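Long-range contacts in putative uncharacterized protein (Toxoplasma gondii, PDB 4FBD), which is of unknown function and belongs to the DUF3228 family of conserved hypothetical proteins: residues T132-M137 with I234-E239; D151-S156 with I183-A188. One frame throughout, in Å; residues are numbered along the deposited sequence.

Overall arrangement
The two contacts lie in two different sheets of the chain. Contact 1 joins the parallel inner strands 130-135 and 232-235 of a mixed four-stranded sheet; contact 2 joins the antiparallel strands 149-156 and 181-189 of a mixed five-stranded one. Their centres are about 24 Å apart and their nearest atoms about 8 Å, so they do not touch. Along the chain contact 2 is nested inside the loop that contact 1 closes. Contact 2 lies nearer the middle, about 7 Å from the centre of the chain against about 18 Å for contact 1. The second subunit reaches contact 1 at Arg133, whereas it does not touch contact 2.

Contact 1: residues T132-M137 with I234-E239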
loop_
_atom_site.group_PDB
_atom_site.type_symbol
_atom_site.label_atom_id
_atom_site.label_comp_id
_atom_site.label_asym_id
_atom_site.label_seq_id
_atom_site.Cartn_x
_atom_site.Cartn_y
_atom_site.Cartn_z
ATOM N N THR A 132 6.157 0.003 1.425
ATOM C CA THR A 132 6.737 -0.142 0.097
ATOM C C THR A 132 7.532 -1.415 0.113
ATOM O O THR A 132 8.021 -1.809 1.179
ATOM C CB THR A 132 7.709 1.023 -0.140
ATOM O OG1 THR A 132 7.026 2.255 0.163
ATOM C CG2 THR A 132 8.220 1.049 -1.564
ATOM N N ARG A 133 7.630 -2.091 -1.035
ATOM C CA ARG A 133 8.471 -3.288 -1.115
ATOM C C ARG A 133 9.412 -3.171 -2.286
ATOM O O ARG A 133 9.093 -2.545 -3.317
ATOM C CB ARG A 133 7.656 -4.553 -1.219
ATOM C CG ARG A 133 6.838 -4.742 -2.449
ATOM C CD ARG A 133 6.148 -6.068 -2.377
ATOM N NE ARG A 133 5.317 -6.324 -3.552
ATOM C CZ ARG A 133 4.615 -7.433 -3.745
ATOM N NH1 ARG A 133 4.641 -8.406 -2.870
ATOM N NH2 ARG A 133 3.882 -7.570 -4.843
ATOM N N TRP A 134 10.556 -3.803 -2.157
ATOM C CA TRP A 134 11.555 -3.725 -3.192
ATOM C C TRP A 134 12.552 -4.870 -3.145
ATOM O O TRP A 134 12.670 -5.563 -2.153
ATOM C CB TRP A 134 12.327 -2.419 -3.017
ATOM C CG TRP A 134 13.062 -2.386 -1.705
ATOM C CD1 TRP A 134 14.308 -2.852 -1.477
ATOM C CD2 TRP A 134 12.584 -1.898 -0.440
ATOM N NE1 TRP A 134 14.653 -2.681 -0.159
ATOM C CE2 TRP A 134 13.615 -2.096 0.501
ATOM C CE3 TRP A 134 11.400 -1.302 -0.017
ATOM C CZ2 TRP A 134 13.494 -1.735 1.839
ATOM C CZ3 TRP A 134 11.281 -0.924 1.329
ATOM C CH2 TRP A 134 12.317 -1.149 2.232
ATOM N N PHE A 135 13.267 -5.042 -4.242
ATOM C CA PHE A 135 14.385 -5.985 -4.320
ATOM C C PHE A 135 15.627 -5.151 -4.075
ATOM O O PHE A 135 15.846 -4.136 -4.734
ATOM C CB PHE A 135 14.550 -6.605 -5.705
ATOM C CG PHE A 135 13.552 -7.645 -6.028
ATOM C CD1 PHE A 135 13.583 -8.848 -5.400
ATOM C CD2 PHE A 135 12.618 -7.442 -7.019
ATOM C CE1 PHE A 135 12.660 -9.846 -5.703
ATOM C CE2 PHE A 135 11.719 -8.423 -7.340
ATOM C CZ PHE A 135 11.728 -9.630 -6.676
ATOM N N PRO A 136 16.457 -5.582 -3.143
ATOM C CA PRO A 136 17.680 -4.867 -2.894
ATOM C C PRO A 136 18.714 -5.158 -3.963
ATOM O O PRO A 136 18.551 -6.096 -4.750
ATOM C CB PRO A 136 18.135 -5.372 -1.529
ATOM C CG PRO A 136 17.259 -6.475 -1.160
ATOM C CD PRO A 136 16.157 -6.605 -2.135
ATOM N N MET A 137 19.775 -4.355 -3.981
ATOM C CA MET A 137 20.825 -4.489 -4.987
ATOM C C MET A 137 21.623 -5.784 -4.906
ATOM O O MET A 137 22.129 -6.250 -5.931
ATOM C CB MET A 137 21.762 -3.283 -4.941
ATOM C CG MET A 137 21.083 -1.999 -5.397
ATOM S SD MET A 137 20.480 -2.134 -7.084
ATOM C CE MET A 137 22.028 -2.200 -7.981
ATOM N N ILE A 234 9.945 -2.704 -7.462
ATOM C CA ILE A 234 11.002 -1.757 -7.774
ATOM C C ILE A 234 12.319 -2.285 -7.174
ATOM O O ILE A 234 12.310 -3.198 -6.351
ATOM C CB ILE A 234 10.739 -0.352 -7.212
ATOM C CG1 ILE A 234 10.732 -0.377 -5.665
ATOM C CG2 ILE A 234 9.445 0.244 -7.805
ATOM C CD1 ILE A 234 10.693 1.030 -5.006
ATOM N N VAL A 235 13.430 -1.720 -7.631
ATOM C CA VAL A 235 14.744 -2.035 -7.116
ATOM C C VAL A 235 15.126 -0.866 -6.245
ATOM O O VAL A 235 14.844 0.244 -6.593
ATOM C CB VAL A 235 15.764 -2.201 -8.242
ATOM C CG1 VAL A 235 17.222 -2.168 -7.707
ATOM C CG2 VAL A 235 15.498 -3.499 -8.946
ATOM N N MET A 236 15.743 -1.110 -5.102
ATOM C CA MET A 236 16.156 -0.014 -4.234
ATOM C C MET A 236 17.392 -0.457 -3.460
ATOM O O MET A 236 17.476 -1.612 -3.000
ATOM C CB MET A 236 15.021 0.358 -3.288
ATOM C CG MET A 236 15.274 1.564 -2.435
ATOM S SD MET A 236 14.026 1.703 -1.143
ATOM C CE MET A 236 12.524 1.906 -2.076
ATOM N N ASP A 237 18.365 0.436 -3.342
ATOM C CA ASP A 237 19.589 0.111 -2.650
ATOM C C ASP A 237 19.382 0.233 -1.153
ATOM O O ASP A 237 19.724 1.245 -0.544
ATOM C CB ASP A 237 20.730 1.015 -3.130
ATOM C CG ASP A 237 22.098 0.562 -2.619
ATOM O OD1 ASP A 237 22.196 -0.532 -2.009
ATOM O OD2 ASP A 237 23.078 1.304 -2.847
ATOM N N LYS A 238 18.784 -0.802 -0.584
ATOM C CA LYS A 238 18.546 -0.886 0.831
ATOM C C LYS A 238 18.411 -2.390 1.168
ATOM O O LYS A 238 17.474 -3.030 0.747
ATOM C CB LYS A 238 17.296 -0.095 1.172
ATOM C CG LYS A 238 17.053 0.124 2.637
ATOM C CD LYS A 238 15.788 0.960 2.872
ATOM C CE LYS A 238 15.927 2.430 2.478
ATOM N NZ LYS A 238 16.738 3.240 3.454
ATOM N N GLU A 239 19.370 -2.939 1.911
ATOM C CA GLU A 239 19.383 -4.371 2.260
ATOM C C GLU A 239 18.395 -4.789 3.328
ATOM O O GLU A 239 17.936 -5.935 3.345
ATOM C CB GLU A 239 20.808 -4.809 2.672
ATOM C CG GLU A 239 21.801 -4.736 1.483
ATOM C CD GLU A 239 21.371 -5.629 0.302
ATOM O OE1 GLU A 239 20.825 -6.741 0.560
ATOM O OE2 GLU A 239 21.585 -5.224 -0.874
HETATM O O HOH W 1 7.641 -2.469 -5.590
HETATM O O HOH W 2 20.781 -2.853 -1.532
#
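Parallel strand pairing joins Phe135 to Val235 in the middle of a four-stranded mixed sheet, where strand 130-135 runs beside strand 232-235. Phe135 spans the neighbouring strand with both backbone groups: its N donates to Ile234 O (3.0 Å) and its O accepts from Met236 N (3.1 Å). Upstream, a water links Arg133 O to Ile234 N.

Beyond the pairing, Trp134 is the main side-chain partner. A chi1 of 63° lays the indole across segment 234-239, where Met236 covers one of its faces: CB makes a CH-pi contact with the five-membered ring, while SD lies 4.1 Å from the centroid of the six-membered ring, a Met-aromatic contact 18° off the ring normal. Strand 117-121 also packs on Trp134, through Arg117 and Ile121. Near Met137, which follows the N-cap residue Pro136, a second water accepts from Met137 N and donates to Asp237 OD1 and Glu239 OE2; Glu239 OE1 is hydrogen-bonded to Ser138 OG. Past the inverse gamma turn centred on Asp237, the chain returns to the indole edge, where Trp134 NE1 donates to Lys238 O in the ring plane at 3.0 Å, with an N-H...O angle of 163°.

Contact 2: residues D151-S156 with I183-A188; sequences DLILYS and IIAVKA
A classic beta bulge shifts the register of the pairing: Ile184 and Ala185 both lie opposite Ile153, and the register slips by one residue before Leu154 meets Ile183. The backbone bonds locate it. Ile153 N donates to Ala185 O (2.9 Å), whereas Ile153 O accepts from Ile184 N (3.0 Å). On the regular side of the bulge, Asp151 and Lys187 form a hydrogen-bonded pair with both bonds made: Asp151 N donates to Lys187 O at 2.8 Å and Lys187 N to Asp151 O at 2.9 Å.

The extra residue turns its side chain to Tyr155. With CG1 placed between its backbone N and carbonyl carbon (chi1 58°), Ile184 brings that atom to 3.3 Å from Tyr155 CD1, an oblique approach to the ring, while CD1 of the same isoleucine reaches Ile153 CG2. Ile160 of helix 157-166 touches both Tyr155 and Ile184.

Leu152, Leu154, Ile183 and Val186 line one face of the pair. Leu152 lies side by side with Val186, CD2 to CG1 at 3.8 Å, and Leu154 crosses Ile183 obliquely, CD2 to CG1 at 3.4 Å. On the other face Ile153 CG1 rests on Ala185 CB (3.8 Å), and Asp151 OD1 is hydrogen-bonded to His92 ND1 of strand 90-96. Four cross-strand bonds and axes 156° apart define a twisted antiparallel ladder with a classic bulge, set inside a mixed five-stranded sheet.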
loop_
_atom_site.group_PDB
_atom_site.type_symbol
_atom_site.label_atom_id
_atom_site.label_comp_id
_atom_site.label_asym_id
_atom_site.label_seq_id
_atom_site.Cartn_x
_atom_site.Cartn_y
_atom_site.Cartn_z
ATOM N N ASP A 151 10.458 4.369 -23.093
ATOM C CA ASP A 151 9.243 5.137 -23.208
ATOM C C ASP A 151 9.804 6.544 -23.176
ATOM O O ASP A 151 10.389 6.960 -22.162
ATOM C CB ASP A 151 8.321 4.868 -22.022
ATOM C CG ASP A 151 6.910 5.441 -22.203
ATOM O OD1 ASP A 151 6.632 6.079 -23.243
ATOM O OD2 ASP A 151 6.062 5.222 -21.283
ATOM N N LEU A 152 9.713 7.248 -24.301
ATOM C CA LEU A 152 10.208 8.613 -24.390
ATOM C C LEU A 152 9.042 9.533 -24.123
ATOM O O LEU A 152 8.028 9.491 -24.844
ATOM C CB LEU A 152 10.781 8.899 -25.757
ATOM C CG LEU A 152 11.936 8.013 -26.224
ATOM C CD1 LEU A 152 12.356 8.412 -27.676
ATOM C CD2 LEU A 152 13.086 8.085 -25.237
ATOM N N ILE A 153 9.156 10.350 -23.082
ATOM C CA ILE A 153 8.057 11.247 -22.746
ATOM C C ILE A 153 8.384 12.594 -23.321
ATOM O O ILE A 153 9.473 13.111 -23.084
ATOM C CB ILE A 153 7.859 11.393 -21.241
ATOM C CG1 ILE A 153 7.848 10.022 -20.555
ATOM C CG2 ILE A 153 6.563 12.157 -20.966
ATOM C CD1 ILE A 153 6.753 9.120 -21.054
ATOM N N LEU A 154 7.441 13.160 -24.069
ATOM C CA LEU A 154 7.624 14.450 -24.722
ATOM C C LEU A 154 6.755 15.557 -24.137
ATOM O O LEU A 154 5.664 15.310 -23.653
ATOM C CB LEU A 154 7.270 14.321 -26.205
ATOM C CG LEU A 154 8.044 13.251 -26.984
ATOM C CD1 LEU A 154 7.588 13.196 -28.418
ATOM C CD2 LEU A 154 9.547 13.475 -26.919
ATOM N N TYR A 155 7.270 16.780 -24.174
ATOM C CA TYR A 155 6.534 17.978 -23.754
ATOM C C TYR A 155 6.626 18.949 -24.884
ATOM O O TYR A 155 7.630 18.971 -25.592
ATOM C CB TYR A 155 7.092 18.594 -22.460
ATOM C CG TYR A 155 6.375 18.134 -21.197
ATOM C CD1 TYR A 155 6.323 16.789 -20.846
ATOM C CD2 TYR A 155 5.761 19.057 -20.349
ATOM C CE1 TYR A 155 5.670 16.370 -19.690
ATOM C CE2 TYR A 155 5.108 18.655 -19.196
ATOM C CZ TYR A 155 5.063 17.306 -18.873
ATOM O OH TYR A 155 4.420 16.897 -17.734
ATOM N N SER A 156 5.573 19.734 -25.077
ATOM C CA SER A 156 5.574 20.742 -26.113
ATOM C C SER A 156 6.645 21.772 -25.790
ATOM O O SER A 156 7.143 21.826 -24.667
ATOM C CB SER A 156 4.220 21.455 -26.199
ATOM O OG SER A 156 3.947 22.171 -25.005
ATOM N N ILE A 183 12.135 15.695 -25.553
ATOM C CA ILE A 183 12.193 14.612 -24.588
ATOM C C ILE A 183 12.554 15.196 -23.209
ATOM O O ILE A 183 13.585 15.856 -23.061
ATOM C CB ILE A 183 13.265 13.597 -25.014
ATOM C CG1 ILE A 183 12.874 12.975 -26.369
ATOM C CG2 ILE A 183 13.506 12.550 -23.894
ATOM C CD1 ILE A 183 13.985 12.224 -27.029
ATOM N N ILE A 184 11.684 14.976 -22.225
ATOM C CA ILE A 184 11.906 15.441 -20.861
ATOM C C ILE A 184 12.116 14.256 -19.881
ATOM O O ILE A 184 12.631 14.429 -18.779
ATOM C CB ILE A 184 10.778 16.392 -20.384
ATOM C CG1 ILE A 184 9.406 15.734 -20.438
ATOM C CG2 ILE A 184 10.752 17.680 -21.203
ATOM C CD1 ILE A 184 9.127 14.794 -19.318
ATOM N N ALA A 185 11.739 13.057 -20.313
ATOM C CA ALA A 185 11.927 11.855 -19.513
ATOM C C ALA A 185 12.142 10.670 -20.423
ATOM O O ALA A 185 11.624 10.627 -21.534
ATOM C CB ALA A 185 10.710 11.601 -18.597
ATOM N N VAL A 186 12.901 9.703 -19.923
ATOM C CA VAL A 186 13.195 8.456 -20.628
ATOM C C VAL A 186 13.069 7.323 -19.629
ATOM O O VAL A 186 13.741 7.303 -18.621
ATOM C CB VAL A 186 14.623 8.442 -21.196
ATOM C CG1 VAL A 186 14.852 7.153 -21.949
ATOM C CG2 VAL A 186 14.854 9.643 -22.077
ATOM N N LYS A 187 12.197 6.373 -19.921
ATOM C CA LYS A 187 11.945 5.266 -19.027
ATOM C C LYS A 187 12.242 3.947 -19.680
ATOM O O LYS A 187 11.578 3.588 -20.642
ATOM C CB LYS A 187 10.470 5.284 -18.664
ATOM C CG LYS A 187 10.107 6.048 -17.441
ATOM C CD LYS A 187 10.228 5.149 -16.216
ATOM C CE LYS A 187 9.221 3.973 -16.274
ATOM N NZ LYS A 187 9.185 3.208 -14.994
ATOM N N ALA A 188 13.214 3.220 -19.149
ATOM C CA ALA A 188 13.530 1.890 -19.652
ATOM C C ALA A 188 12.515 0.942 -19.054
ATOM O O ALA A 188 12.318 0.924 -17.823
ATOM C CB ALA A 188 14.925 1.466 -19.266
#